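PDB 3L0R: cystatin-2 from Ornithodoros moubata, which inhibits cysteine proteinases, with broad specificity for mammalian cathepsins that takes in cathepsins L, S, B, C and H. Local coordinates for residues R32-T37 with V64-E69; L20-T25 with D36-V41. One frame throughout, in Å; residues are numbered along the deposited sequence.

Contact 1 (R32-T37 with V64-E69); sequences REFYDT and VCKIGE
Phe34 and Lys66 form an antiparallel, non-hydrogen-bonded pair with their CA atoms 4.3 Å apart, and a backbone bond follows on each flank: Tyr35 N to Cys65 O and Ile67 N to Glu33 O, both at 2.9 Å. On one side the Tyr35 ring lies against Ile67, whose CG1 sits squarely over the ring centre, 3.7 Å from the centroid. Beyond it, Ile67 CD1 lies against the backbone of Phe34, 3.4 Å from Phe34 O. Cys65 CB packs against Tyr35 CD2, while its sulfur is tied to Cys77 by a disulfide. The other side carries Phe34, with Lys66 CG over one face of its ring. Lys66 bends at its last torsion (chi4 95°), and its NZ meets Glu33 OE2 at 2.9 Å, a salt bridge with weak hydrogen-bond geometry. Two waters bridge the segments, one accepting from Gly68 N and bonded to Tyr35 OH, the other donating to both Glu33 O and Ile67 O. Arg32, just before the strand, reaches forward to Asp36, with NE and NH2 both on OD2, and NH1 bonds Glu30 O. This is the open end of the long antiparallel hairpin 34-48/52-66 in the cystatin fold.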
loop_
_atom_site.group_PDB
_atom_site.type_symbol
_atom_site.label_atom_id
_atom_site.label_comp_id
_atom_site.label_asym_id
_atom_site.label_seq_id
_atom_site.Cartn_x
_atom_site.Cartn_y
_atom_site.Cartn_z
ATOM N N ARG A 32 9.283 -13.364 -4.616
ATOM C CA ARG A 32 10.156 -12.232 -4.947
ATOM C C ARG A 32 11.456 -12.330 -4.183
ATOM O O ARG A 32 11.488 -12.789 -3.043
ATOM C CB ARG A 32 9.554 -10.913 -4.486
ATOM C CG ARG A 32 8.265 -10.566 -5.034
ATOM C CD ARG A 32 7.491 -9.843 -3.983
ATOM N NE ARG A 32 6.432 -9.070 -4.619
ATOM C CZ ARG A 32 5.238 -9.536 -4.975
ATOM N NH1 ARG A 32 4.890 -10.795 -4.751
ATOM N NH2 ARG A 32 4.389 -8.714 -5.560
ATOM N N GLU A 33 12.506 -11.818 -4.804
ATOM C CA GLU A 33 13.795 -11.639 -4.157
ATOM C C GLU A 33 13.805 -10.312 -3.367
ATOM O O GLU A 33 14.395 -10.224 -2.295
ATOM C CB GLU A 33 14.872 -11.659 -5.241
ATOM C CG GLU A 33 16.313 -11.512 -4.786
ATOM C CD GLU A 33 17.283 -11.532 -5.956
ATOM O OE1 GLU A 33 16.859 -11.241 -7.097
ATOM O OE2 GLU A 33 18.468 -11.827 -5.740
ATOM N N PHE A 34 13.120 -9.295 -3.890
ATOM C CA PHE A 34 13.154 -7.953 -3.304
ATOM C C PHE A 34 11.790 -7.489 -2.876
ATOM O O PHE A 34 10.781 -7.864 -3.476
ATOM C CB PHE A 34 13.709 -6.933 -4.306
ATOM C CG PHE A 34 15.112 -7.208 -4.711
ATOM C CD1 PHE A 34 16.177 -6.671 -3.982
ATOM C CD2 PHE A 34 15.386 -8.019 -5.814
ATOM C CE1 PHE A 34 17.513 -6.927 -4.346
ATOM C CE2 PHE A 34 16.715 -8.279 -6.197
ATOM C CZ PHE A 34 17.786 -7.733 -5.455
ATOM N N TYR A 35 11.761 -6.644 -1.853
ATOM C CA TYR A 35 10.548 -5.924 -1.550
ATOM C C TYR A 35 10.198 -5.048 -2.733
ATOM O O TYR A 35 11.084 -4.446 -3.368
ATOM C CB TYR A 35 10.705 -5.040 -0.312
ATOM C CG TYR A 35 10.806 -5.789 0.996
ATOM C CD1 TYR A 35 9.671 -6.324 1.608
ATOM C CD2 TYR A 35 12.037 -5.930 1.641
ATOM C CE1 TYR A 35 9.766 -7.017 2.853
ATOM C CE2 TYR A 35 12.145 -6.610 2.862
ATOM C CZ TYR A 35 11.011 -7.151 3.459
ATOM O OH TYR A 35 11.135 -7.801 4.658
ATOM N N ASP A 36 8.907 -4.987 -3.036
ATOM C CA ASP A 36 8.395 -3.927 -3.895
ATOM C C ASP A 36 8.191 -2.709 -3.011
ATOM O O ASP A 36 8.022 -2.828 -1.778
ATOM C CB ASP A 36 7.068 -4.321 -4.553
ATOM C CG ASP A 36 7.221 -5.413 -5.594
ATOM O OD1 ASP A 36 8.249 -5.467 -6.313
ATOM O OD2 ASP A 36 6.284 -6.227 -5.696
ATOM N N THR A 37 8.200 -1.536 -3.628
ATOM C CA THR A 37 7.936 -0.318 -2.880
ATOM C C THR A 37 6.977 0.602 -3.632
ATOM O O THR A 37 6.648 0.373 -4.800
ATOM C CB THR A 37 9.264 0.417 -2.500
ATOM O OG1 THR A 37 8.974 1.492 -1.599
ATOM C CG2 THR A 37 9.985 0.951 -3.752
ATOM N N VAL A 64 15.455 -1.711 -3.707
ATOM C CA VAL A 64 16.805 -2.192 -3.503
ATOM C C VAL A 64 16.916 -3.165 -2.315
ATOM O O VAL A 64 17.962 -3.792 -2.117
ATOM C CB VAL A 64 17.769 -1.018 -3.295
ATOM C CG1 VAL A 64 17.880 -0.161 -4.581
ATOM C CG2 VAL A 64 17.329 -0.170 -2.082
ATOM N N CYS A 65 15.843 -3.301 -1.536
ATOM C CA CYS A 65 15.886 -4.143 -0.334
ATOM C C CYS A 65 15.569 -5.598 -0.593
ATOM O O CYS A 65 14.479 -5.936 -1.026
ATOM C CB CYS A 65 14.944 -3.626 0.736
ATOM S SG CYS A 65 15.399 -2.042 1.418
ATOM N N LYS A 66 16.534 -6.457 -0.293
ATOM C CA LYS A 66 16.350 -7.880 -0.452
ATOM C C LYS A 66 15.620 -8.478 0.758
ATOM O O LYS A 66 16.016 -8.291 1.918
ATOM C CB LYS A 66 17.687 -8.562 -0.698
ATOM C CG LYS A 66 17.548 -9.867 -1.432
ATOM C CD LYS A 66 18.818 -10.656 -1.349
ATOM C CE LYS A 66 18.551 -12.134 -1.555
ATOM N NZ LYS A 66 18.779 -12.485 -2.968
ATOM N N ILE A 67 14.532 -9.181 0.460
ATOM C CA ILE A 67 13.690 -9.790 1.459
ATOM C C ILE A 67 14.495 -10.809 2.282
ATOM O O ILE A 67 15.261 -11.612 1.727
ATOM C CB ILE A 67 12.469 -10.454 0.777
ATOM C CG1 ILE A 67 11.586 -9.387 0.120
ATOM C CG2 ILE A 67 11.683 -11.351 1.773
ATOM C CD1 ILE A 67 10.512 -9.930 -0.798
ATOM N N GLY A 68 14.322 -10.760 3.603
ATOM C CA GLY A 68 15.005 -11.682 4.506
ATOM C C GLY A 68 16.429 -11.263 4.820
ATOM O O GLY A 68 17.081 -11.857 5.682
ATOM N N GLU A 69 16.913 -10.245 4.108
ATOM C CA GLU A 69 18.245 -9.692 4.315
ATOM C C GLU A 69 18.169 -8.418 5.163
ATOM O O GLU A 69 19.041 -8.149 5.977
ATOM C CB GLU A 69 18.907 -9.417 2.960
ATOM C CG GLU A 69 20.421 -9.448 2.979
ATOM C CD GLU A 69 21.020 -9.896 1.655
ATOM O OE1 GLU A 69 20.947 -11.108 1.351
ATOM O OE2 GLU A 69 21.582 -9.040 0.929
HETATM O O HOH W 1 15.220 -12.429 -1.100
HETATM O O HOH W 2 13.275 -9.070 5.362
#

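Contact 2 (L20-T25 with D36-V41); sequences LAHFAT and DTVVTV
The His22 imidazole has Val38 CB over one face, 4.1 Å from its centroid and offset toward the rim, and Thr37 OG1 at its edge, in the ring plane, 3.4 Å from His22 CE1. This is the helix-on-sheet packing of the cystatin fold: helix 15-25 lies against the curved antiparallel sheet, and here residues 20-25 run nearly antiparallel to strand 36-38, at 169°, with the axes 7.6 Å apart. The ring's ND1 bonds Tyr72 OH, which also bonds Thr37 OG1, so one tyrosine hydroxyl joins helix and strand. Val38 points at the helix; with CG1 anti to the backbone N (chi1 -180°), the other methyl, CG2, enters between Ala21 and Thr25, 3.8 Å from Ala21 CB. Val41 CG2 approaches Ala21 CB more loosely, at 4.2 Å, from past the corner at Val39, where a classic beta bulge sets Val39 and Thr40 opposite the single residue Glu59. At the helix end, Thr25 turns its CG2 to the strand, 3.2 Å from Asp36 O, and a water donating to Thr25 O accepts from Asp36 N. Thr25 OG1, also bonded to Tyr106 OH, folds back onto the helix: it donates to Ala21 O at 2.9 Å, reaching that oxygen from the opposite face of the carbonyl plane to Thr25 N.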
loop_
_atom_site.group_PDB
_atom_site.type_symbol
_atom_site.label_atom_id
_atom_site.label_comp_id
_atom_site.label_asym_id
_atom_site.label_seq_id
_atom_site.Cartn_x
_atom_site.Cartn_y
_atom_site.Cartn_z
ATOM N N LEU A 20 0.109 3.955 4.580
ATOM C CA LEU A 20 -0.695 2.750 4.407
ATOM C C LEU A 20 -0.283 1.964 3.155
ATOM O O LEU A 20 -0.289 0.729 3.154
ATOM C CB LEU A 20 -2.190 3.107 4.372
ATOM C CG LEU A 20 -2.868 3.433 5.705
ATOM C CD1 LEU A 20 -4.109 4.271 5.454
ATOM C CD2 LEU A 20 -3.251 2.204 6.508
ATOM N N ALA A 21 0.070 2.699 2.100
ATOM C CA ALA A 21 0.519 2.123 0.838
ATOM C C ALA A 21 1.799 1.329 1.041
ATOM O O ALA A 21 1.928 0.206 0.539
ATOM C CB ALA A 21 0.703 3.195 -0.215
ATOM N N HIS A 22 2.723 1.878 1.812
ATOM C CA HIS A 22 3.935 1.171 2.144
ATOM C C HIS A 22 3.655 -0.066 2.974
ATOM O O HIS A 22 4.258 -1.118 2.750
ATOM C CB HIS A 22 4.884 2.096 2.895
ATOM C CG HIS A 22 5.673 3.000 1.998
ATOM N ND1 HIS A 22 6.671 2.536 1.172
ATOM C CD2 HIS A 22 5.619 4.338 1.808
ATOM C CE1 HIS A 22 7.203 3.553 0.514
ATOM N NE2 HIS A 22 6.583 4.657 0.885
ATOM N N PHE A 23 2.749 0.059 3.936
ATOM C CA PHE A 23 2.357 -1.068 4.770
ATOM C C PHE A 23 1.866 -2.216 3.900
ATOM O O PHE A 23 2.267 -3.354 4.077
ATOM C CB PHE A 23 1.272 -0.676 5.794
ATOM C CG PHE A 23 0.568 -1.861 6.395
ATOM C CD1 PHE A 23 1.187 -2.625 7.398
ATOM C CD2 PHE A 23 -0.692 -2.250 5.931
ATOM C CE1 PHE A 23 0.548 -3.738 7.934
ATOM C CE2 PHE A 23 -1.331 -3.369 6.453
ATOM C CZ PHE A 23 -0.716 -4.111 7.461
ATOM N N ALA A 24 1.004 -1.902 2.947
ATOM C CA ALA A 24 0.387 -2.925 2.114
ATOM C C ALA A 24 1.393 -3.536 1.134
ATOM O O ALA A 24 1.354 -4.745 0.855
ATOM C CB ALA A 24 -0.806 -2.338 1.366
ATOM N N THR A 25 2.292 -2.702 0.623
ATOM C CA THR A 25 3.251 -3.130 -0.387
ATOM C C THR A 25 4.389 -3.954 0.218
ATOM O O THR A 25 4.791 -4.991 -0.339
ATOM C CB THR A 25 3.786 -1.906 -1.162
ATOM O OG1 THR A 25 2.690 -1.307 -1.869
ATOM C CG2 THR A 25 4.865 -2.287 -2.163
ATOM N N ASP A 36 8.907 -4.987 -3.036
ATOM C CA ASP A 36 8.395 -3.927 -3.895
ATOM C C ASP A 36 8.191 -2.709 -3.011
ATOM O O ASP A 36 8.022 -2.828 -1.778
ATOM C CB ASP A 36 7.068 -4.321 -4.553
ATOM C CG ASP A 36 7.221 -5.413 -5.594
ATOM O OD1 ASP A 36 8.249 -5.467 -6.313
ATOM O OD2 ASP A 36 6.284 -6.227 -5.696
ATOM N N THR A 37 8.200 -1.536 -3.628
ATOM C CA THR A 37 7.936 -0.318 -2.880
ATOM C C THR A 37 6.977 0.602 -3.632
ATOM O O THR A 37 6.648 0.373 -4.800
ATOM C CB THR A 37 9.264 0.417 -2.500
ATOM O OG1 THR A 37 8.974 1.492 -1.599
ATOM C CG2 THR A 37 9.985 0.951 -3.752
ATOM N N VAL A 38 6.554 1.655 -2.950
ATOM C CA VAL A 38 5.644 2.620 -3.515
ATOM C C VAL A 38 6.388 3.735 -4.248
ATOM O O VAL A 38 7.321 4.324 -3.712
ATOM C CB VAL A 38 4.727 3.211 -2.430
ATOM C CG1 VAL A 38 3.758 4.230 -3.038
ATOM C CG2 VAL A 38 3.965 2.116 -1.752
ATOM N N VAL A 39 5.949 4.016 -5.472
ATOM C CA VAL A 39 6.430 5.127 -6.246
ATOM C C VAL A 39 5.427 6.260 -6.097
ATOM O O VAL A 39 5.807 7.404 -5.856
ATOM C CB VAL A 39 6.583 4.737 -7.739
ATOM C CG1 VAL A 39 6.974 5.946 -8.610
ATOM C CG2 VAL A 39 7.625 3.648 -7.891
ATOM N N THR A 40 4.141 5.953 -6.238
ATOM C CA THR A 40 3.117 6.996 -6.166
ATOM C C THR A 40 1.761 6.475 -5.692
ATOM O O THR A 40 1.440 5.315 -5.885
ATOM C CB THR A 40 3.032 7.831 -7.497
ATOM O OG1 THR A 40 1.732 8.382 -7.661
ATOM C CG2 THR A 40 3.323 6.985 -8.705
ATOM N N VAL A 41 1.018 7.340 -5.006
ATOM C CA VAL A 41 -0.364 7.088 -4.594
ATOM C C VAL A 41 -1.254 7.895 -5.532
ATOM O O VAL A 41 -1.290 9.125 -5.445
ATOM C CB VAL A 41 -0.633 7.502 -3.105
ATOM C CG1 VAL A 41 -2.084 7.144 -2.650
ATOM C CG2 VAL A 41 0.381 6.852 -2.167
HETATM O O HOH W 3 6.954 -6.204 -1.452
#

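In the fold
The centres of contacts 1 and 2 lie about 13 Å apart, and both use strand 34-48, sharing Asp36 and Thr37. Along the chain the helical segment 20-25 comes first, the overlapping segments 32-37 and 36-41 follow, and 64-69 closes the set. Contact 1 is sheet pairing with the neighbouring strand 52-66, its centre about 15 Å from the centre of the chain; contact 2 is helix against sheet, about 4 Å from that centre. The strand stays paired with 52-66 as it passes from contact 1 into contact 2, where the helix packs on it as well. Together they cover two defining features of the cystatin fold, the hairpin pairing and the helix held on the sheet.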